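PDB 1PU6: 3-methyladenine DNA glycosylase from Helicobacter pylori, which probably excises 3-methyladenine from alkylated DNA as a helix-hairpin-helix glycosylase of base excision repair. Local coordinates for residues W25-G36 and F45-K56; F174-A185 and L195-H203. All blocks are in the same frame, centred on the assembly; numbering follows the deposited sequence.

Interaction 1: residues W25-G36 and F45-K56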
loop_
_atom_site.group_PDB
_atom_site.type_symbol
_atom_site.label_atom_id
_atom_site.label_comp_id
_atom_site.label_asym_id
_atom_site.label_seq_id
_atom_site.Cartn_x
_atom_site.Cartn_y
_atom_site.Cartn_z
ATOM N N TRP A 25 1.571 5.531 5.337
ATOM C CA TRP A 25 2.704 4.799 4.712
ATOM C C TRP A 25 3.897 5.814 4.634
ATOM O O TRP A 25 3.712 6.947 4.122
ATOM C CB TRP A 25 2.242 4.369 3.296
ATOM C CG TRP A 25 3.066 3.310 2.686
ATOM C CD1 TRP A 25 4.368 3.391 2.270
ATOM C CD2 TRP A 25 2.613 1.982 2.389
ATOM N NE1 TRP A 25 4.755 2.178 1.735
ATOM C CE2 TRP A 25 3.702 1.293 1.791
ATOM C CE3 TRP A 25 1.397 1.287 2.608
ATOM C CZ2 TRP A 25 3.619 -0.058 1.395
ATOM C CZ3 TRP A 25 1.298 -0.067 2.206
ATOM C CH2 TRP A 25 2.412 -0.717 1.608
ATOM N N PRO A 26 5.101 5.445 5.094
ATOM C CA PRO A 26 6.255 6.358 4.977
ATOM C C PRO A 26 6.625 6.628 3.507
ATOM O O PRO A 26 6.655 5.707 2.681
ATOM C CB PRO A 26 7.415 5.646 5.723
ATOM C CG PRO A 26 6.932 4.306 6.011
ATOM C CD PRO A 26 5.441 4.143 5.703
ATOM N N ASN A 27 6.857 7.898 3.192
ATOM C CA ASN A 27 7.134 8.325 1.820
ATOM C C ASN A 27 6.018 7.961 0.804
ATOM O O ASN A 27 6.279 7.599 -0.366
ATOM C CB ASN A 27 8.536 7.832 1.350
ATOM C CG ASN A 27 9.663 8.474 2.172
ATOM O OD1 ASN A 27 10.562 7.768 2.717
ATOM N ND2 ASN A 27 9.605 9.814 2.318
ATOM N N ALA A 28 4.774 8.124 1.244
ATOM C CA ALA A 28 3.604 8.000 0.373
ATOM C C ALA A 28 3.694 8.968 -0.823
ATOM O O ALA A 28 4.326 10.061 -0.769
ATOM C CB ALA A 28 2.324 8.281 1.186
ATOM N N LEU A 29 3.086 8.522 -1.921
ATOM C CA LEU A 29 2.943 9.302 -3.166
ATOM C C LEU A 29 4.242 9.427 -3.938
ATOM O O LEU A 29 4.350 10.266 -4.870
ATOM C CB LEU A 29 2.274 10.682 -2.958
ATOM C CG LEU A 29 0.960 10.659 -2.145
ATOM C CD1 LEU A 29 0.262 12.014 -2.113
ATOM C CD2 LEU A 29 -0.040 9.584 -2.619
ATOM N N LYS A 30 5.229 8.603 -3.572
ATOM C CA LYS A 30 6.541 8.544 -4.231
ATOM C C LYS A 30 6.785 7.148 -4.766
ATOM O O LYS A 30 6.079 6.204 -4.414
ATOM C CB LYS A 30 7.675 8.904 -3.226
ATOM C CG LYS A 30 7.581 10.344 -2.729
ATOM C CD LYS A 30 8.521 10.585 -1.505
ATOM N N PHE A 31 7.788 7.002 -5.625
ATOM C CA PHE A 31 8.066 5.680 -6.196
ATOM C C PHE A 31 8.432 4.667 -5.087
ATOM O O PHE A 31 8.135 3.476 -5.193
ATOM C CB PHE A 31 9.186 5.839 -7.224
ATOM C CG PHE A 31 9.526 4.567 -7.945
ATOM C CD1 PHE A 31 10.764 3.974 -7.749
ATOM C CD2 PHE A 31 8.635 3.992 -8.855
ATOM C CE1 PHE A 31 11.095 2.783 -8.421
ATOM C CE2 PHE A 31 8.969 2.821 -9.516
ATOM C CZ PHE A 31 10.207 2.243 -9.343
ATOM N N GLU A 32 9.122 5.109 -4.036
ATOM C CA GLU A 32 9.443 4.250 -2.882
ATOM C C GLU A 32 8.214 3.551 -2.302
ATOM O O GLU A 32 8.311 2.392 -1.853
ATOM C CB GLU A 32 10.129 5.106 -1.774
ATOM C CG GLU A 32 10.446 4.363 -0.484
ATOM C CD GLU A 32 11.161 5.248 0.530
ATOM O OE1 GLU A 32 10.965 4.992 1.737
ATOM O OE2 GLU A 32 11.891 6.194 0.093
ATOM N N ALA A 33 7.067 4.255 -2.294
ATOM C CA ALA A 33 5.812 3.642 -1.827
ATOM C C ALA A 33 5.400 2.479 -2.760
ATOM O O ALA A 33 4.964 1.412 -2.275
ATOM C CB ALA A 33 4.661 4.707 -1.704
ATOM N N LEU A 34 5.483 2.667 -4.092
ATOM C CA LEU A 34 5.216 1.540 -5.018
ATOM C C LEU A 34 6.198 0.379 -4.719
ATOM O O LEU A 34 5.759 -0.790 -4.624
ATOM C CB LEU A 34 5.375 2.033 -6.494
ATOM C CG LEU A 34 5.176 0.940 -7.551
ATOM C CD1 LEU A 34 4.755 1.633 -8.868
ATOM C CD2 LEU A 34 6.516 0.211 -7.787
ATOM N N LEU A 35 7.494 0.666 -4.518
ATOM C CA LEU A 35 8.423 -0.443 -4.256
ATOM C C LEU A 35 8.061 -1.203 -2.964
ATOM O O LEU A 35 8.067 -2.445 -2.923
ATOM C CB LEU A 35 9.890 0.035 -4.090
ATOM C CG LEU A 35 10.463 0.652 -5.348
ATOM C CD1 LEU A 35 11.864 1.114 -5.005
ATOM C CD2 LEU A 35 10.537 -0.386 -6.505
ATOM N N GLY A 36 7.749 -0.485 -1.895
ATOM C CA GLY A 36 7.386 -1.171 -0.673
ATOM C C GLY A 36 6.089 -1.944 -0.769
ATOM O O GLY A 36 5.958 -2.993 -0.127
ATOM N N PHE A 45 6.347 -5.556 7.029
ATOM C CA PHE A 45 6.888 -4.275 6.597
ATOM C C PHE A 45 8.246 -3.932 7.230
ATOM O O PHE A 45 9.068 -3.275 6.598
ATOM C CB PHE A 45 5.893 -3.116 6.751
ATOM C CG PHE A 45 6.257 -1.925 5.888
ATOM C CD1 PHE A 45 6.753 -0.755 6.465
ATOM C CD2 PHE A 45 6.189 -2.001 4.498
ATOM C CE1 PHE A 45 7.107 0.335 5.689
ATOM C CE2 PHE A 45 6.569 -0.918 3.718
ATOM C CZ PHE A 45 7.029 0.255 4.314
ATOM N N GLU A 46 8.529 -4.426 8.426
ATOM C CA GLU A 46 9.825 -4.150 9.032
ATOM C C GLU A 46 11.016 -4.725 8.200
ATOM O O GLU A 46 12.126 -4.134 8.138
ATOM C CB GLU A 46 9.793 -4.691 10.463
ATOM C CG GLU A 46 8.701 -4.078 11.357
ATOM C CD GLU A 46 7.270 -4.177 10.823
ATOM O OE1 GLU A 46 6.658 -3.106 10.557
ATOM O OE2 GLU A 46 6.752 -5.311 10.669
ATOM N N ALA A 47 10.762 -5.848 7.514
ATOM C CA ALA A 47 11.780 -6.434 6.636
ATOM C C ALA A 47 11.927 -5.587 5.389
ATOM O O ALA A 47 13.029 -5.463 4.816
ATOM C CB ALA A 47 11.419 -7.858 6.270
ATOM N N VAL A 48 10.795 -5.047 4.922
ATOM C CA VAL A 48 10.822 -4.187 3.727
ATOM C C VAL A 48 11.729 -2.973 3.982
ATOM O O VAL A 48 12.487 -2.543 3.075
ATOM C CB VAL A 48 9.396 -3.764 3.333
ATOM C CG1 VAL A 48 9.394 -2.762 2.159
ATOM C CG2 VAL A 48 8.608 -5.010 2.918
ATOM N N LEU A 49 11.628 -2.373 5.185
ATOM C CA LEU A 49 12.468 -1.215 5.457
ATOM C C LEU A 49 13.957 -1.512 5.310
ATOM O O LEU A 49 14.712 -0.647 4.825
ATOM C CB LEU A 49 12.174 -0.561 6.823
ATOM C CG LEU A 49 10.756 -0.020 6.999
ATOM C CD1 LEU A 49 10.537 0.249 8.475
ATOM C CD2 LEU A 49 10.535 1.274 6.184
ATOM N N LYS A 50 14.365 -2.752 5.657
ATOM C CA LYS A 50 15.769 -3.179 5.469
ATOM C C LYS A 50 16.179 -3.286 3.989
ATOM O O LYS A 50 17.288 -2.889 3.615
ATOM C CB LYS A 50 16.066 -4.509 6.219
ATOM C CG LYS A 50 15.936 -4.477 7.712
ATOM N N SER A 51 15.296 -3.836 3.154
ATOM C CA SER A 51 15.527 -3.876 1.708
ATOM C C SER A 51 15.619 -2.446 1.150
ATOM O O SER A 51 16.485 -2.136 0.327
ATOM C CB SER A 51 14.333 -4.581 1.025
ATOM O OG SER A 51 14.372 -5.965 1.395
ATOM N N LEU A 52 14.687 -1.577 1.571
ATOM C CA LEU A 52 14.728 -0.188 1.055
ATOM C C LEU A 52 16.045 0.510 1.467
ATOM O O LEU A 52 16.630 1.271 0.676
ATOM C CB LEU A 52 13.497 0.608 1.501
ATOM C CG LEU A 52 12.152 0.149 0.891
ATOM C CD1 LEU A 52 11.034 0.941 1.539
ATOM C CD2 LEU A 52 12.122 0.412 -0.641
ATOM N N GLU A 53 16.525 0.206 2.678
ATOM C CA GLU A 53 17.800 0.743 3.124
ATOM C C GLU A 53 18.942 0.244 2.241
ATOM O O GLU A 53 19.807 1.032 1.862
ATOM C CB GLU A 53 18.049 0.365 4.588
ATOM C CG GLU A 53 19.134 1.172 5.244
ATOM C CD GLU A 53 19.485 0.634 6.633
ATOM O OE1 GLU A 53 18.548 0.395 7.455
ATOM O OE2 GLU A 53 20.697 0.431 6.899
ATOM N N ASN A 54 18.947 -1.053 1.887
ATOM C CA ASN A 54 19.980 -1.545 0.982
ATOM C C ASN A 54 19.946 -0.820 -0.373
ATOM O O ASN A 54 21.013 -0.516 -0.925
ATOM C CB ASN A 54 19.831 -3.072 0.741
ATOM C CG ASN A 54 20.229 -3.919 1.964
ATOM O OD1 ASN A 54 20.963 -3.457 2.879
ATOM N ND2 ASN A 54 19.776 -5.172 1.975
ATOM N N LEU A 55 18.728 -0.564 -0.893
ATOM C CA LEU A 55 18.552 0.119 -2.184
ATOM C C LEU A 55 19.082 1.555 -2.119
ATOM O O LEU A 55 19.728 2.046 -3.081
ATOM C CB LEU A 55 17.080 0.121 -2.646
ATOM C CG LEU A 55 16.555 -1.274 -3.042
ATOM C CD1 LEU A 55 15.059 -1.196 -3.273
ATOM C CD2 LEU A 55 17.260 -1.745 -4.320
ATOM N N LYS A 56 18.850 2.229 -0.997
ATOM C CA LYS A 56 19.364 3.609 -0.830
ATOM C C LYS A 56 20.860 3.642 -0.610
ATOM O O LYS A 56 21.542 4.510 -1.156
ATOM C CB LYS A 56 18.639 4.351 0.306
ATOM C CG LYS A 56 17.173 4.542 -0.016
ATOM C CD LYS A 56 16.372 4.969 1.193
ATOM C CE LYS A 56 14.946 5.273 0.781
ATOM N NZ LYS A 56 14.231 6.226 1.741
#

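Interaction 2: residues F174-A185 and L195-H203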
loop_
_atom_site.group_PDB
_atom_site.type_symbol
_atom_site.label_atom_id
_atom_site.label_comp_id
_atom_site.label_asym_id
_atom_site.label_seq_id
_atom_site.Cartn_x
_atom_site.Cartn_y
_atom_site.Cartn_z
ATOM N N PHE A 174 -15.697 -2.318 3.496
ATOM C CA PHE A 174 -14.990 -1.159 4.114
ATOM C C PHE A 174 -15.260 0.165 3.366
ATOM O O PHE A 174 -15.551 1.201 3.994
ATOM C CB PHE A 174 -13.502 -1.461 4.285
ATOM C CG PHE A 174 -13.189 -2.198 5.569
ATOM C CD1 PHE A 174 -13.205 -1.526 6.797
ATOM C CD2 PHE A 174 -12.896 -3.585 5.563
ATOM C CE1 PHE A 174 -12.950 -2.207 8.015
ATOM C CE2 PHE A 174 -12.610 -4.292 6.763
ATOM C CZ PHE A 174 -12.645 -3.601 7.998
ATOM N N GLU A 175 -15.285 0.116 2.035
ATOM C CA GLU A 175 -15.537 1.342 1.245
ATOM C C GLU A 175 -16.962 1.857 1.382
ATOM O O GLU A 175 -17.184 3.075 1.517
ATOM C CB GLU A 175 -15.209 1.134 -0.255
ATOM C CG GLU A 175 -13.697 1.033 -0.468
ATOM C CD GLU A 175 -13.285 0.731 -1.916
ATOM O OE1 GLU A 175 -12.050 0.598 -2.210
ATOM O OE2 GLU A 175 -14.195 0.643 -2.773
ATOM N N LYS A 176 -17.931 0.953 1.248
ATOM C CA LYS A 176 -19.316 1.420 1.141
ATOM C C LYS A 176 -19.844 2.147 2.399
ATOM O O LYS A 176 -20.650 3.079 2.282
ATOM C CB LYS A 176 -20.242 0.274 0.703
ATOM C CG LYS A 176 -20.668 -0.704 1.770
ATOM C CD LYS A 176 -21.260 -1.986 1.088
ATOM C CE LYS A 176 -22.449 -2.600 1.817
ATOM N NZ LYS A 176 -23.619 -1.657 1.924
ATOM N N GLY A 177 -19.401 1.733 3.588
ATOM C CA GLY A 177 -19.830 2.415 4.809
ATOM C C GLY A 177 -19.357 3.870 4.810
ATOM O O GLY A 177 -20.061 4.754 5.266
ATOM N N VAL A 178 -18.157 4.111 4.281
ATOM C CA VAL A 178 -17.652 5.484 4.174
ATOM C C VAL A 178 -18.470 6.249 3.087
ATOM O O VAL A 178 -18.921 7.397 3.299
ATOM C CB VAL A 178 -16.138 5.496 3.872
ATOM C CG1 VAL A 178 -15.640 6.945 3.676
ATOM C CG2 VAL A 178 -15.353 4.815 5.013
ATOM N N GLN A 179 -18.642 5.638 1.916
ATOM C CA GLN A 179 -19.409 6.291 0.825
ATOM C C GLN A 179 -20.821 6.687 1.259
ATOM O O GLN A 179 -21.349 7.770 0.902
ATOM C CB GLN A 179 -19.522 5.360 -0.389
ATOM C CG GLN A 179 -18.181 5.046 -1.067
ATOM C CD GLN A 179 -18.269 3.818 -2.059
ATOM O OE1 GLN A 179 -17.306 3.510 -2.740
ATOM N NE2 GLN A 179 -19.448 3.161 -2.135
ATOM N N GLU A 180 -21.469 5.801 1.990
ATOM C CA GLU A 180 -22.851 6.028 2.435
ATOM C C GLU A 180 -22.963 7.138 3.492
ATOM O O GLU A 180 -24.072 7.625 3.773
ATOM C CB GLU A 180 -23.419 4.693 2.970
ATOM C CG GLU A 180 -23.759 3.689 1.854
ATOM C CD GLU A 180 -23.846 2.225 2.296
ATOM O OE1 GLU A 180 -23.880 1.353 1.383
ATOM O OE2 GLU A 180 -23.855 1.930 3.522
ATOM N N ASN A 181 -21.826 7.530 4.068
ATOM C CA ASN A 181 -21.742 8.488 5.152
ATOM C C ASN A 181 -20.639 9.524 4.835
ATOM O O ASN A 181 -19.900 9.966 5.724
ATOM C CB ASN A 181 -21.382 7.767 6.461
ATOM C CG ASN A 181 -22.480 6.884 6.961
ATOM O OD1 ASN A 181 -23.496 7.397 7.498
ATOM N ND2 ASN A 181 -22.336 5.571 6.801
ATOM N N LEU A 182 -20.545 9.906 3.572
ATOM C CA LEU A 182 -19.377 10.597 3.115
ATOM C C LEU A 182 -19.192 11.964 3.814
ATOM O O LEU A 182 -18.071 12.294 4.256
ATOM C CB LEU A 182 -19.429 10.774 1.601
ATOM C CG LEU A 182 -18.202 11.450 0.979
ATOM C CD1 LEU A 182 -16.950 10.664 1.257
ATOM C CD2 LEU A 182 -18.483 11.617 -0.533
ATOM N N ASN A 183 -20.262 12.740 3.893
ATOM C CA ASN A 183 -20.157 14.024 4.572
ATOM C C ASN A 183 -19.642 13.856 5.997
ATOM O O ASN A 183 -18.773 14.639 6.463
ATOM C CB ASN A 183 -21.516 14.751 4.556
ATOM C CG ASN A 183 -21.701 15.589 3.304
ATOM O OD1 ASN A 183 -20.958 15.431 2.323
ATOM N ND2 ASN A 183 -22.681 16.495 3.328
ATOM N N SER A 184 -20.209 12.882 6.732
ATOM C CA SER A 184 -19.808 12.649 8.130
ATOM C C SER A 184 -18.378 12.200 8.254
ATOM O O SER A 184 -17.638 12.594 9.203
ATOM C CB SER A 184 -20.744 11.616 8.764
ATOM O OG SER A 184 -22.063 12.132 8.842
ATOM N N ALA A 185 -17.973 11.332 7.318
ATOM C CA ALA A 185 -16.594 10.748 7.365
ATOM C C ALA A 185 -15.584 11.881 7.127
ATOM O O ALA A 185 -14.606 12.025 7.862
ATOM C CB ALA A 185 -16.472 9.639 6.353
ATOM N N LEU A 195 -11.007 11.983 0.249
ATOM C CA LEU A 195 -11.443 10.608 0.481
ATOM C C LEU A 195 -10.288 9.612 0.263
ATOM O O LEU A 195 -10.154 8.667 1.022
ATOM C CB LEU A 195 -12.629 10.292 -0.457
ATOM C CG LEU A 195 -13.153 8.866 -0.375
ATOM C CD1 LEU A 195 -13.562 8.522 1.063
ATOM C CD2 LEU A 195 -14.309 8.670 -1.390
ATOM N N ALA A 196 -9.449 9.804 -0.750
ATOM C CA ALA A 196 -8.273 8.916 -0.873
ATOM C C ALA A 196 -7.360 8.924 0.385
ATOM O O ALA A 196 -6.907 7.852 0.855
ATOM C CB ALA A 196 -7.474 9.253 -2.106
ATOM N N GLN A 197 -7.063 10.103 0.916
ATOM C CA GLN A 197 -6.219 10.153 2.134
ATOM C C GLN A 197 -6.951 9.525 3.317
ATOM O O GLN A 197 -6.311 8.913 4.197
ATOM C CB GLN A 197 -5.835 11.596 2.435
ATOM C CG GLN A 197 -4.744 11.656 3.530
ATOM C CD GLN A 197 -4.317 13.084 3.868
ATOM O OE1 GLN A 197 -4.618 14.044 3.132
ATOM N NE2 GLN A 197 -3.586 13.217 4.957
ATOM N N LEU A 198 -8.275 9.736 3.402
ATOM C CA LEU A 198 -9.050 9.071 4.436
ATOM C C LEU A 198 -8.866 7.512 4.368
ATOM O O LEU A 198 -8.608 6.867 5.382
ATOM C CB LEU A 198 -10.538 9.478 4.363
ATOM C CG LEU A 198 -11.433 8.951 5.472
ATOM C CD1 LEU A 198 -12.699 9.978 5.616
ATOM C CD2 LEU A 198 -11.939 7.565 5.166
ATOM N N TYR A 199 -8.996 6.920 3.171
ATOM C CA TYR A 199 -8.816 5.458 3.065
ATOM C C TYR A 199 -7.358 5.039 3.433
ATOM O O TYR A 199 -7.147 3.990 4.070
ATOM C CB TYR A 199 -9.130 5.021 1.622
ATOM C CG TYR A 199 -10.583 4.982 1.227
ATOM C CD1 TYR A 199 -10.945 5.182 -0.103
ATOM C CD2 TYR A 199 -11.582 4.646 2.125
ATOM C CE1 TYR A 199 -12.268 5.115 -0.528
ATOM C CE2 TYR A 199 -12.958 4.559 1.706
ATOM C CZ TYR A 199 -13.270 4.787 0.365
ATOM O OH TYR A 199 -14.601 4.709 -0.096
ATOM N N ALA A 200 -6.376 5.873 3.060
ATOM C CA ALA A 200 -4.960 5.611 3.429
ATOM C C ALA A 200 -4.817 5.485 4.932
ATOM O O ALA A 200 -4.181 4.526 5.453
ATOM C CB ALA A 200 -4.057 6.746 2.872
ATOM N N ARG A 201 -5.425 6.432 5.644
ATOM C CA ARG A 201 -5.316 6.449 7.115
ATOM C C ARG A 201 -6.157 5.322 7.742
ATOM O O ARG A 201 -5.757 4.746 8.760
ATOM C CB ARG A 201 -5.734 7.813 7.638
ATOM C CG ARG A 201 -4.718 8.954 7.280
ATOM C CD ARG A 201 -5.098 10.279 7.795
ATOM N NE ARG A 201 -4.904 10.286 9.289
ATOM C CZ ARG A 201 -3.758 10.593 9.897
ATOM N NH1 ARG A 201 -2.686 10.970 9.239
ATOM N NH2 ARG A 201 -3.715 10.581 11.257
ATOM N N PHE A 202 -7.353 5.067 7.201
ATOM C CA PHE A 202 -8.246 4.034 7.758
ATOM C C PHE A 202 -7.549 2.644 7.733
ATOM O O PHE A 202 -7.495 1.914 8.778
ATOM C CB PHE A 202 -9.576 4.060 6.939
ATOM C CG PHE A 202 -10.717 3.265 7.525
ATOM C CD1 PHE A 202 -11.960 3.255 6.823
ATOM C CD2 PHE A 202 -10.633 2.554 8.709
ATOM C CE1 PHE A 202 -13.067 2.523 7.241
ATOM C CE2 PHE A 202 -11.763 1.798 9.206
ATOM C CZ PHE A 202 -12.997 1.802 8.458
ATOM N N HIS A 203 -6.954 2.286 6.606
ATOM C CA HIS A 203 -6.234 0.994 6.542
ATOM C C HIS A 203 -5.056 1.026 7.589
ATOM O O HIS A 203 -4.812 0.013 8.253
ATOM C CB HIS A 203 -5.697 0.724 5.138
ATOM C CG HIS A 203 -4.760 -0.439 5.075
ATOM N ND1 HIS A 203 -5.128 -1.720 5.462
ATOM C CD2 HIS A 203 -3.434 -0.497 4.780
ATOM C CE1 HIS A 203 -4.082 -2.536 5.323
ATOM N NE2 HIS A 203 -3.045 -1.817 4.923
HETATM O O HOH W 1 -15.058 5.084 -2.929
#

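Interaction 1: residues W25-G36 and F45-K56
Gly36 and Val48 mark the tight end of this contact. Their CA atoms are 6.3 Å apart, and Val48 CG1 rests 3.8 Å from Gly36 CA, because no side chain on Gly36 holds the helices apart there. Next to this point the ring of Phe45 fills the space between the two segments. Its CE2 corner meets Trp25 CZ2 at 3.9 Å, while CE1 on the other flank lies 4.0 Å from Pro26 CG. The Trp25 and Phe45 rings meet obliquely, with 69° between their planes.

Further along helix 45-57, Leu52 divides its branches between two partners: CD2 approaches Leu35 CB at 4.1 Å, and CD1 lies against the aliphatic CG of Glu32. Leu55 extends the apolar row with a looser contact to Leu35. Helices 31-39 and 45-57 are successive helices of an all-helical HhH-GPD glycosylase fold; the axes of their portions 31-36 and 45-56 pass 10.9 Å apart, with N-to-C directions 129° apart. Trp25 also meets Tyr140 near the end of helix 131-141, which by its sequence is probably the second helix of the helix-hairpin-helix.

The opposite end is polar and more open, with both charged partners partly exposed. Glu32 turns CG away from its own backbone N (chi1 177°) and runs out extended past Leu52, while the long chain of Lys56 crosses it at roughly a right angle. Lys56 NZ donates to Glu32 OE2 at 2.9 Å, completing a salt bridge in which the ammonium comes in from above the carboxylate plane.

Interaction 2: residues F174-A185 and L195-H203
Val178 fits as a knob into the hole formed by Leu195, Leu198, Tyr199 and Phe202. Its CB lies 4.0 Å from Tyr199 CE2, and from there the two methyls part. CG1, anti to the backbone N (chi1 177°), touches both leucines, reaching Leu195 CD1 at 3.7 Å and Leu198 CD2 slightly farther off. CG2 takes the aromatic side and comes within 3.9 Å of Phe202 CE1.

Leu195 CD1 is shared: it also touches Leu182 CD1 and covers one face of the Tyr199 ring toward its rim. Beyond the knob, Phe174 presents its edge to the face of Phe202 in an offset T-shaped pair, with planes at 79° and Phe174 CD1 3.7 Å from Phe202 CZ. On the more polar flank, the hydroxyl end of Tyr199 passes the CB and CG of Glu175, whose carboxylate is engaged by Met147 N. A water 2.9 Å from Tyr199 OH donates to Gln179 OE1, joining the two side chains indirectly.

The N-to-C directions of the helical segments 174-179 and 195-203 are 131° apart. Ala185 of helix 182-187 brings its CB against Leu198 CD1. Leu8 of helix 4-12 packs on Leu198 and Phe202, helix 151-159 receives Phe174, and helix 131-141 borders helix 195-203 at Ala200.

How the interactions relate
Interactions 1 and 2 follow one another along the chain and lie on opposite sides of its centre, their own centres 25 Å apart. Their nearest atoms are still about 5 Å apart, so the two contacts do not touch. Tyr140 and Trp23 each contact residues of both. The ring of Tyr140 meets Trp25 of interaction 1, while its hydroxyl is hydrogen-bonded to Ala200 O in segment 195-203; Trp23 is touched by Ala28 as well as by Gln197 and Ala200. A beta-mercaptoethanol molecule about 3 Å from the side chain of Phe45, probably from crystallisation, is consistent with a pocket at the aromatic end of interaction 1.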